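Local coordinates for protein GTP pyrophosphokinase (Streptococcus pneumoniae, PDB 2BE3) that probably catalyses the transfer of pyrophosphate from ATP to GTP or GDP, making the (p)ppGpp alarmone of the stringent response, as in RelA/SpoT-family synthetases, at residues Val83-Glu91 against Met190-Gln201; Pro14-Lys25 against Tyr128-Ile139. All blocks are in the same frame, centred on the assembly; numbering follows the deposited sequence.

Contact 1: residues Val83-Glu91 against Met190-Gln201; sequences VQFVDDVKE and MGEIRDDIQEAQ
A single nitrogen, NH2 of Arg194, is shared by two carboxylates, while the methylenes of the same side chain lie across the face of Phe85. NH2 donates to Asp88 OD1 at 2.8 Å in an almost straight bond (170°) that stays in the guanidinium plane. Its second bond, to Glu91 OE2, is equally short but more bent, and meets that oxygen from above the carboxylate plane. The first torsion of Arg194 (chi1 175°) sets CG over the Phe85 ring, 3.7 Å from its centroid in a CH-pi contact, and the chain, extended from CG to NE, carries the guanidinium on to the carboxylates. The arginine belongs to helix 194-203, which follows helix 170-191 after a type I turn from Gly191 to Arg194; its partners sit where strand 77-83 of the central sheet gives way to helix 89-97. Asp87 CB lies over one face of the guanidinium, 3.4 Å from Arg194 CZ. Ile197 fills the far rim of the ring, its CD1 3.7 Å from Phe85 CZ. Asp88 is itself steadied by its other oxygen, OD2, which accepts the backbone N-H of Phe85. One water accepts from both Lys90 NZ and Arg194 NH1 and donates to Glu91 OE2, probably easing the proximity of the two positive groups.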
# COMPACT_ATOMS: atom_id res chain seq x y z
N VAL A 83 -11.68 15.27 -8.08
CA VAL A 83 -10.98 16.53 -7.95
C VAL A 83 -12.02 17.64 -7.95
O VAL A 83 -13.15 17.43 -8.41
CB VAL A 83 -9.91 16.77 -9.10
CG1 VAL A 83 -8.82 15.67 -9.09
CG2 VAL A 83 -10.57 16.86 -10.47
N GLN A 84 -11.64 18.80 -7.43
CA GLN A 84 -12.53 19.93 -7.38
C GLN A 84 -12.76 20.54 -8.76
O GLN A 84 -13.92 20.73 -9.19
CB GLN A 84 -11.91 20.96 -6.46
CG GLN A 84 -12.85 21.93 -5.84
CD GLN A 84 -12.23 22.69 -4.69
OE1 GLN A 84 -11.03 23.03 -4.71
NE2 GLN A 84 -13.05 22.99 -3.68
N PHE A 85 -11.67 20.84 -9.48
CA PHE A 85 -11.77 21.58 -10.73
C PHE A 85 -11.29 20.77 -11.93
O PHE A 85 -10.36 19.97 -11.81
CB PHE A 85 -10.91 22.84 -10.65
CG PHE A 85 -11.37 23.84 -9.62
CD1 PHE A 85 -12.45 24.67 -9.88
CD2 PHE A 85 -10.69 23.98 -8.42
CE1 PHE A 85 -12.87 25.59 -8.96
CE2 PHE A 85 -11.10 24.92 -7.49
CZ PHE A 85 -12.20 25.72 -7.76
N VAL A 86 -11.90 21.02 -13.08
CA VAL A 86 -11.38 20.50 -14.36
C VAL A 86 -9.85 20.73 -14.49
O VAL A 86 -9.11 19.84 -14.90
CB VAL A 86 -12.09 21.18 -15.59
CG1 VAL A 86 -11.44 20.77 -16.94
CG2 VAL A 86 -13.54 20.87 -15.60
N ASP A 87 -9.40 21.94 -14.17
CA ASP A 87 -8.00 22.29 -14.30
C ASP A 87 -7.14 21.61 -13.22
O ASP A 87 -5.93 21.69 -13.25
CB ASP A 87 -7.85 23.80 -14.23
CG ASP A 87 -8.28 24.51 -15.52
OD1 ASP A 87 -8.74 23.91 -16.52
OD2 ASP A 87 -8.14 25.74 -15.56
N ASP A 88 -7.77 20.95 -12.24
CA ASP A 88 -7.00 20.14 -11.28
C ASP A 88 -6.54 18.81 -11.90
O ASP A 88 -5.58 18.19 -11.45
CB ASP A 88 -7.81 19.84 -10.03
CG ASP A 88 -8.02 21.04 -9.15
OD1 ASP A 88 -7.28 22.06 -9.29
OD2 ASP A 88 -8.96 20.98 -8.31
N VAL A 89 -7.27 18.36 -12.91
CA VAL A 89 -6.94 17.08 -13.54
C VAL A 89 -5.46 17.04 -13.93
O VAL A 89 -4.74 16.12 -13.52
CB VAL A 89 -7.91 16.75 -14.72
CG1 VAL A 89 -7.47 15.50 -15.42
CG2 VAL A 89 -9.38 16.66 -14.14
N LYS A 90 -4.99 18.03 -14.68
CA LYS A 90 -3.60 18.03 -15.09
C LYS A 90 -2.63 18.02 -13.90
O LYS A 90 -1.52 17.52 -14.00
CB LYS A 90 -3.29 19.20 -16.06
CG LYS A 90 -3.33 20.61 -15.42
CD LYS A 90 -3.19 21.65 -16.49
CE LYS A 90 -3.20 23.03 -15.92
NZ LYS A 90 -4.56 23.37 -15.35
N GLU A 91 -3.05 18.56 -12.78
CA GLU A 91 -2.17 18.68 -11.60
C GLU A 91 -1.94 17.30 -10.98
O GLU A 91 -0.81 16.96 -10.59
CB GLU A 91 -2.75 19.70 -10.58
CG GLU A 91 -2.74 21.16 -11.10
CD GLU A 91 -3.02 22.22 -10.00
OE1 GLU A 91 -3.01 21.86 -8.80
OE2 GLU A 91 -3.21 23.42 -10.34
N MSE A 190 -17.76 27.57 -12.55
CA MSE A 190 -16.90 27.57 -11.39
C MSE A 190 -15.44 27.77 -11.76
O MSE A 190 -14.71 28.45 -11.05
CB MSE A 190 -17.10 26.30 -10.57
CG MSE A 190 -16.80 26.47 -9.11
SE MSE A 190 -18.03 27.65 -8.13
CE MSE A 190 -17.96 29.37 -9.07
N GLY A 191 -15.04 27.22 -12.91
CA GLY A 191 -13.67 27.35 -13.42
C GLY A 191 -13.29 28.80 -13.64
O GLY A 191 -12.16 29.18 -13.44
N GLU A 192 -14.28 29.61 -14.00
CA GLU A 192 -14.12 31.02 -14.26
C GLU A 192 -13.55 31.77 -13.05
O GLU A 192 -12.86 32.76 -13.21
CB GLU A 192 -15.49 31.61 -14.60
CG GLU A 192 -15.55 32.52 -15.78
CD GLU A 192 -15.28 31.79 -17.08
OE1 GLU A 192 -16.25 31.31 -17.71
OE2 GLU A 192 -14.09 31.70 -17.45
N ILE A 193 -13.85 31.30 -11.84
CA ILE A 193 -13.31 31.90 -10.61
C ILE A 193 -12.43 30.92 -9.80
O ILE A 193 -12.34 31.02 -8.57
CB ILE A 193 -14.42 32.51 -9.72
CG1 ILE A 193 -15.37 31.43 -9.20
CG2 ILE A 193 -15.17 33.63 -10.48
CD1 ILE A 193 -16.24 31.94 -8.13
N ARG A 194 -11.78 30.00 -10.51
CA ARG A 194 -10.90 29.04 -9.88
C ARG A 194 -9.76 29.73 -9.16
O ARG A 194 -9.36 29.31 -8.07
CB ARG A 194 -10.36 28.02 -10.91
CG ARG A 194 -9.33 27.05 -10.37
CD ARG A 194 -8.85 26.15 -11.45
NE ARG A 194 -7.96 25.10 -10.97
CZ ARG A 194 -6.66 25.01 -11.29
NH1 ARG A 194 -6.11 25.92 -12.06
NH2 ARG A 194 -5.91 24.00 -10.79
N ASP A 195 -9.21 30.77 -9.78
CA ASP A 195 -8.04 31.42 -9.22
C ASP A 195 -8.41 32.05 -7.89
O ASP A 195 -7.65 31.96 -6.95
CB ASP A 195 -7.45 32.49 -10.16
CG ASP A 195 -6.80 31.91 -11.41
OD1 ASP A 195 -6.60 30.66 -11.53
OD2 ASP A 195 -6.46 32.72 -12.30
N ASP A 196 -9.58 32.68 -7.84
CA ASP A 196 -10.09 33.30 -6.62
C ASP A 196 -10.36 32.27 -5.53
O ASP A 196 -10.03 32.50 -4.37
CB ASP A 196 -11.37 34.10 -6.91
CG ASP A 196 -11.16 35.23 -7.92
OD1 ASP A 196 -10.52 36.26 -7.58
OD2 ASP A 196 -11.65 35.11 -9.07
N ILE A 197 -10.97 31.15 -5.91
CA ILE A 197 -11.26 30.10 -4.95
C ILE A 197 -9.97 29.52 -4.37
O ILE A 197 -9.89 29.33 -3.15
CB ILE A 197 -12.13 28.98 -5.58
CG1 ILE A 197 -13.54 29.50 -5.91
CG2 ILE A 197 -12.15 27.75 -4.66
CD1 ILE A 197 -14.23 28.73 -7.03
N GLN A 198 -8.96 29.28 -5.21
CA GLN A 198 -7.73 28.64 -4.75
C GLN A 198 -6.90 29.58 -3.87
O GLN A 198 -6.31 29.17 -2.89
CB GLN A 198 -6.91 28.03 -5.93
CG GLN A 198 -7.67 26.91 -6.65
CD GLN A 198 -6.88 26.21 -7.79
OE1 GLN A 198 -6.81 24.98 -7.82
NE2 GLN A 198 -6.34 26.99 -8.74
N GLU A 199 -6.90 30.86 -4.21
CA GLU A 199 -6.24 31.85 -3.40
C GLU A 199 -6.86 31.87 -1.99
O GLU A 199 -6.15 31.83 -0.99
CB GLU A 199 -6.32 33.18 -4.15
CG GLU A 199 -5.88 34.46 -3.42
CD GLU A 199 -5.94 35.68 -4.40
OE1 GLU A 199 -7.07 36.21 -4.60
OE2 GLU A 199 -4.88 36.09 -4.99
N ALA A 200 -8.19 31.87 -1.92
CA ALA A 200 -8.92 31.76 -0.65
C ALA A 200 -8.64 30.47 0.14
O ALA A 200 -8.37 30.53 1.33
CB ALA A 200 -10.40 31.97 -0.87
N GLN A 201 -8.62 29.33 -0.55
CA GLN A 201 -8.24 28.02 0.03
C GLN A 201 -6.81 27.93 0.59
O GLN A 201 -6.56 27.16 1.51
CB GLN A 201 -8.48 26.87 -0.96
CG GLN A 201 -9.93 26.63 -1.22
CD GLN A 201 -10.24 25.63 -2.34
OE1 GLN A 201 -9.37 25.23 -3.11
NE2 GLN A 201 -11.51 25.25 -2.44
O HOH W 1 -3.53 24.42 -12.64

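Contact 2: residues Pro14-Lys25 against Tyr128-Ile139; sequences PYIQAVGELKIK and YTVDTINGAKTI
Ala18 CB sits among Tyr128, Val130 and Ile139, its closest approach being 3.6 Å to Ile139 CD1. This is alpha/beta packing: helix 6-35 lies across neighbouring antiparallel strands of the mixed central sheet, and the hairpin joining strands 122-130 and 137-147 extends beyond it. The axis of helix 14-25 makes an angle of 110° with strand 128-130. Beside Ala18, Leu22 lies over one face of the Tyr128 ring, with CG 4.0 Å from the centroid. Nearer the N-terminal end of segment 14-25, Pro14 CB meets Val130 CG2, and Ile139 CG2 lies over a face of Tyr15, displaced toward the rim. The first torsion of Ile139 (chi1 57°) puts CG1 between the backbone N and the carbonyl carbon, sending that branch toward Ala18, where CD1 touches CB, while CG2 meets the tyrosine.

Polar groups border this apolar patch. Lys25 NZ approaches Tyr128 OH in the plane of the ring and donates to it at 2.7 Å; the phenol in turn donates to Glu21 OE1, using that oxygen's anti lone pair. The ammonium group probably makes the phenol a stronger donor. Gln17 NE2 joins the Glu21 carboxylate to the strand backbone. It donates to Asp131 O at 2.8 Å and 171°, in the plane of the glutamine amide, and also to Glu21 OE2. Further out, Lys25 NZ is paired with Asp101 in a salt bridge. At the dimer interface Asp131, whose CB points away from the helix, accepts a hydrogen bond at OD1 from the backbone N of Gln100 of the second subunit.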
# COMPACT_ATOMS: atom_id res chain seq x y z
N PRO A 14 -3.82 -10.43 -7.38
CA PRO A 14 -2.94 -9.28 -7.63
C PRO A 14 -3.70 -7.97 -7.84
O PRO A 14 -3.26 -6.94 -7.35
CB PRO A 14 -2.17 -9.68 -8.90
CG PRO A 14 -2.29 -11.14 -8.98
CD PRO A 14 -3.50 -11.59 -8.23
N TYR A 15 -4.84 -8.02 -8.54
CA TYR A 15 -5.71 -6.87 -8.76
C TYR A 15 -6.37 -6.36 -7.47
O TYR A 15 -6.36 -5.17 -7.21
CB TYR A 15 -6.76 -7.20 -9.83
CG TYR A 15 -6.14 -7.57 -11.15
CD1 TYR A 15 -5.81 -6.58 -12.08
CD2 TYR A 15 -5.84 -8.89 -11.46
CE1 TYR A 15 -5.22 -6.89 -13.28
CE2 TYR A 15 -5.25 -9.21 -12.67
CZ TYR A 15 -4.94 -8.21 -13.58
OH TYR A 15 -4.34 -8.52 -14.78
N ILE A 16 -6.94 -7.25 -6.66
CA ILE A 16 -7.42 -6.89 -5.34
C ILE A 16 -6.28 -6.22 -4.52
O ILE A 16 -6.46 -5.14 -3.94
CB ILE A 16 -8.02 -8.14 -4.59
CG1 ILE A 16 -9.25 -8.68 -5.33
CG2 ILE A 16 -8.40 -7.86 -3.13
CD1 ILE A 16 -9.70 -10.10 -4.89
N GLN A 17 -5.12 -6.86 -4.48
CA GLN A 17 -3.95 -6.29 -3.83
C GLN A 17 -3.57 -4.90 -4.37
O GLN A 17 -3.39 -3.97 -3.57
CB GLN A 17 -2.76 -7.24 -3.96
CG GLN A 17 -1.64 -6.89 -3.05
CD GLN A 17 -0.42 -7.72 -3.28
OE1 GLN A 17 -0.49 -8.81 -3.85
NE2 GLN A 17 0.73 -7.21 -2.86
N ALA A 18 -3.45 -4.77 -5.70
CA ALA A 18 -3.14 -3.49 -6.38
C ALA A 18 -4.13 -2.35 -6.13
O ALA A 18 -3.70 -1.22 -5.91
CB ALA A 18 -2.95 -3.70 -7.90
N VAL A 19 -5.44 -2.63 -6.22
CA VAL A 19 -6.49 -1.67 -5.83
C VAL A 19 -6.35 -1.18 -4.37
O VAL A 19 -6.45 0.03 -4.10
CB VAL A 19 -7.94 -2.24 -6.04
CG1 VAL A 19 -8.96 -1.26 -5.45
CG2 VAL A 19 -8.20 -2.44 -7.53
N GLY A 20 -6.13 -2.12 -3.46
CA GLY A 20 -5.90 -1.82 -2.05
C GLY A 20 -4.69 -0.92 -1.84
O GLY A 20 -4.79 0.09 -1.15
N GLU A 21 -3.56 -1.25 -2.45
CA GLU A 21 -2.39 -0.39 -2.35
C GLU A 21 -2.60 0.97 -3.01
O GLU A 21 -2.24 2.01 -2.44
CB GLU A 21 -1.17 -1.06 -2.95
CG GLU A 21 -0.62 -2.21 -2.13
CD GLU A 21 0.52 -2.93 -2.84
OE1 GLU A 21 1.20 -2.34 -3.74
OE2 GLU A 21 0.76 -4.10 -2.48
N LEU A 22 -3.20 0.99 -4.20
CA LEU A 22 -3.35 2.23 -4.93
C LEU A 22 -4.33 3.21 -4.25
O LEU A 22 -4.05 4.41 -4.18
CB LEU A 22 -3.73 1.96 -6.39
CG LEU A 22 -2.55 1.52 -7.26
CD1 LEU A 22 -2.97 0.89 -8.57
CD2 LEU A 22 -1.66 2.72 -7.47
N LYS A 23 -5.43 2.69 -3.72
CA LYS A 23 -6.34 3.50 -2.87
C LYS A 23 -5.61 4.16 -1.75
O LYS A 23 -5.83 5.33 -1.51
CB LYS A 23 -7.53 2.70 -2.30
CG LYS A 23 -8.62 2.50 -3.31
CD LYS A 23 -9.90 1.95 -2.72
CE LYS A 23 -9.67 0.67 -1.99
NZ LYS A 23 -10.98 0.10 -1.57
N ILE A 24 -4.77 3.44 -1.04
CA ILE A 24 -4.03 4.03 0.07
C ILE A 24 -2.98 5.05 -0.42
O ILE A 24 -2.83 6.12 0.16
CB ILE A 24 -3.40 2.93 0.97
CG1 ILE A 24 -4.48 2.23 1.80
CG2 ILE A 24 -2.29 3.48 1.89
CD1 ILE A 24 -4.03 0.81 2.21
N LYS A 25 -2.29 4.72 -1.49
CA LYS A 25 -1.30 5.62 -2.08
C LYS A 25 -1.93 6.90 -2.64
O LYS A 25 -1.44 7.97 -2.39
CB LYS A 25 -0.46 4.90 -3.12
CG LYS A 25 0.57 3.98 -2.48
CD LYS A 25 1.04 2.96 -3.49
CE LYS A 25 2.41 2.40 -3.10
NZ LYS A 25 2.96 1.56 -4.22
N TYR A 128 1.49 -1.38 -13.01
CA TYR A 128 1.70 -1.39 -11.57
C TYR A 128 2.15 -2.80 -11.19
O TYR A 128 1.52 -3.80 -11.57
CB TYR A 128 0.42 -0.96 -10.83
CG TYR A 128 0.61 -0.78 -9.34
CD1 TYR A 128 1.21 0.38 -8.83
CD2 TYR A 128 0.22 -1.78 -8.43
CE1 TYR A 128 1.41 0.55 -7.47
CE2 TYR A 128 0.43 -1.64 -7.07
CZ TYR A 128 1.02 -0.46 -6.59
OH TYR A 128 1.22 -0.30 -5.23
N THR A 129 3.25 -2.89 -10.46
CA THR A 129 3.77 -4.17 -10.00
C THR A 129 3.45 -4.39 -8.52
O THR A 129 3.71 -3.54 -7.68
CB THR A 129 5.29 -4.25 -10.23
OG1 THR A 129 5.49 -4.11 -11.63
CG2 THR A 129 5.89 -5.63 -9.77
N VAL A 130 2.83 -5.54 -8.23
CA VAL A 130 2.61 -5.96 -6.84
C VAL A 130 3.58 -7.09 -6.47
O VAL A 130 3.90 -7.93 -7.31
CB VAL A 130 1.14 -6.39 -6.56
CG1 VAL A 130 0.24 -5.19 -6.61
CG2 VAL A 130 0.68 -7.45 -7.56
N ASP A 131 4.05 -7.08 -5.22
CA ASP A 131 4.84 -8.20 -4.69
C ASP A 131 3.91 -9.21 -4.05
O ASP A 131 2.98 -8.87 -3.32
CB ASP A 131 5.90 -7.71 -3.71
CG ASP A 131 6.95 -6.85 -4.38
OD1 ASP A 131 7.81 -7.40 -5.11
OD2 ASP A 131 6.92 -5.62 -4.17
N THR A 132 4.18 -10.47 -4.33
CA THR A 132 3.24 -11.55 -4.13
C THR A 132 4.11 -12.68 -3.61
O THR A 132 5.26 -12.78 -4.03
CB THR A 132 2.63 -11.90 -5.52
OG1 THR A 132 1.49 -11.07 -5.76
CG2 THR A 132 2.25 -13.34 -5.69
N ILE A 133 3.59 -13.53 -2.72
CA ILE A 133 4.36 -14.71 -2.24
C ILE A 133 4.79 -15.66 -3.37
O ILE A 133 5.77 -16.41 -3.23
CB ILE A 133 3.66 -15.46 -1.08
CG1 ILE A 133 2.45 -16.24 -1.59
CG2 ILE A 133 3.25 -14.48 0.02
CD1 ILE A 133 2.30 -17.60 -0.95
N ASN A 134 4.08 -15.61 -4.50
CA ASN A 134 4.56 -16.26 -5.72
C ASN A 134 5.43 -15.36 -6.62
O ASN A 134 5.65 -15.69 -7.79
CB ASN A 134 3.38 -16.79 -6.54
CG ASN A 134 2.46 -17.64 -5.72
OD1 ASN A 134 1.31 -17.25 -5.48
ND2 ASN A 134 2.94 -18.80 -5.27
N GLY A 135 5.92 -14.24 -6.10
CA GLY A 135 6.78 -13.35 -6.88
C GLY A 135 6.11 -12.07 -7.35
O GLY A 135 4.90 -11.93 -7.28
N ALA A 136 6.92 -11.12 -7.79
CA ALA A 136 6.43 -9.88 -8.39
C ALA A 136 5.49 -10.18 -9.55
O ALA A 136 5.75 -11.07 -10.35
CB ALA A 136 7.59 -9.05 -8.87
N LYS A 137 4.39 -9.42 -9.62
CA LYS A 137 3.43 -9.55 -10.69
C LYS A 137 3.01 -8.14 -11.19
O LYS A 137 2.55 -7.30 -10.40
CB LYS A 137 2.25 -10.39 -10.19
CG LYS A 137 1.06 -10.41 -11.10
CD LYS A 137 1.27 -11.48 -12.18
CE LYS A 137 0.54 -11.13 -13.46
NZ LYS A 137 1.01 -12.08 -14.50
N THR A 138 3.19 -7.89 -12.48
CA THR A 138 2.82 -6.62 -13.11
C THR A 138 1.41 -6.68 -13.70
O THR A 138 1.08 -7.58 -14.44
CB THR A 138 3.81 -6.21 -14.20
OG1 THR A 138 5.09 -5.99 -13.62
CG2 THR A 138 3.39 -4.93 -14.80
N ILE A 139 0.58 -5.71 -13.35
CA ILE A 139 -0.79 -5.66 -13.83
C ILE A 139 -1.07 -4.30 -14.51
O ILE A 139 -0.32 -3.31 -14.31
CB ILE A 139 -1.83 -6.00 -12.70
CG1 ILE A 139 -1.71 -5.08 -11.49
CG2 ILE A 139 -1.66 -7.44 -12.19
CD1 ILE A 139 -2.71 -3.99 -11.49
O HOH W 2 -1.80 -10.95 -4.62
O HOH W 3 3.06 -5.11 -2.95
O HOH W 4 3.61 -2.62 -5.04

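How the contacts relate
Contacts 1 and 2 lie on opposite sides of the chain's centre, with their own centres 32 Å apart and their nearest atoms about 12 Å apart. Their segments alternate along the sequence: 14-25, 83-91, 128-139, then 190-201. The mixed five-stranded sheet connects them, since strand 77-83 leads into contact 1 and runs parallel to its neighbour 137-147, which begins in contact 2. Contact 2 thus sets the N-terminal helix 6-35 on the sheet near the second subunit, whereas contact 1 ties the C-terminal helix 194-203 to the start of helix 89-97. Together they join helices from near both ends of the chain to the central sheet and the helix beside it.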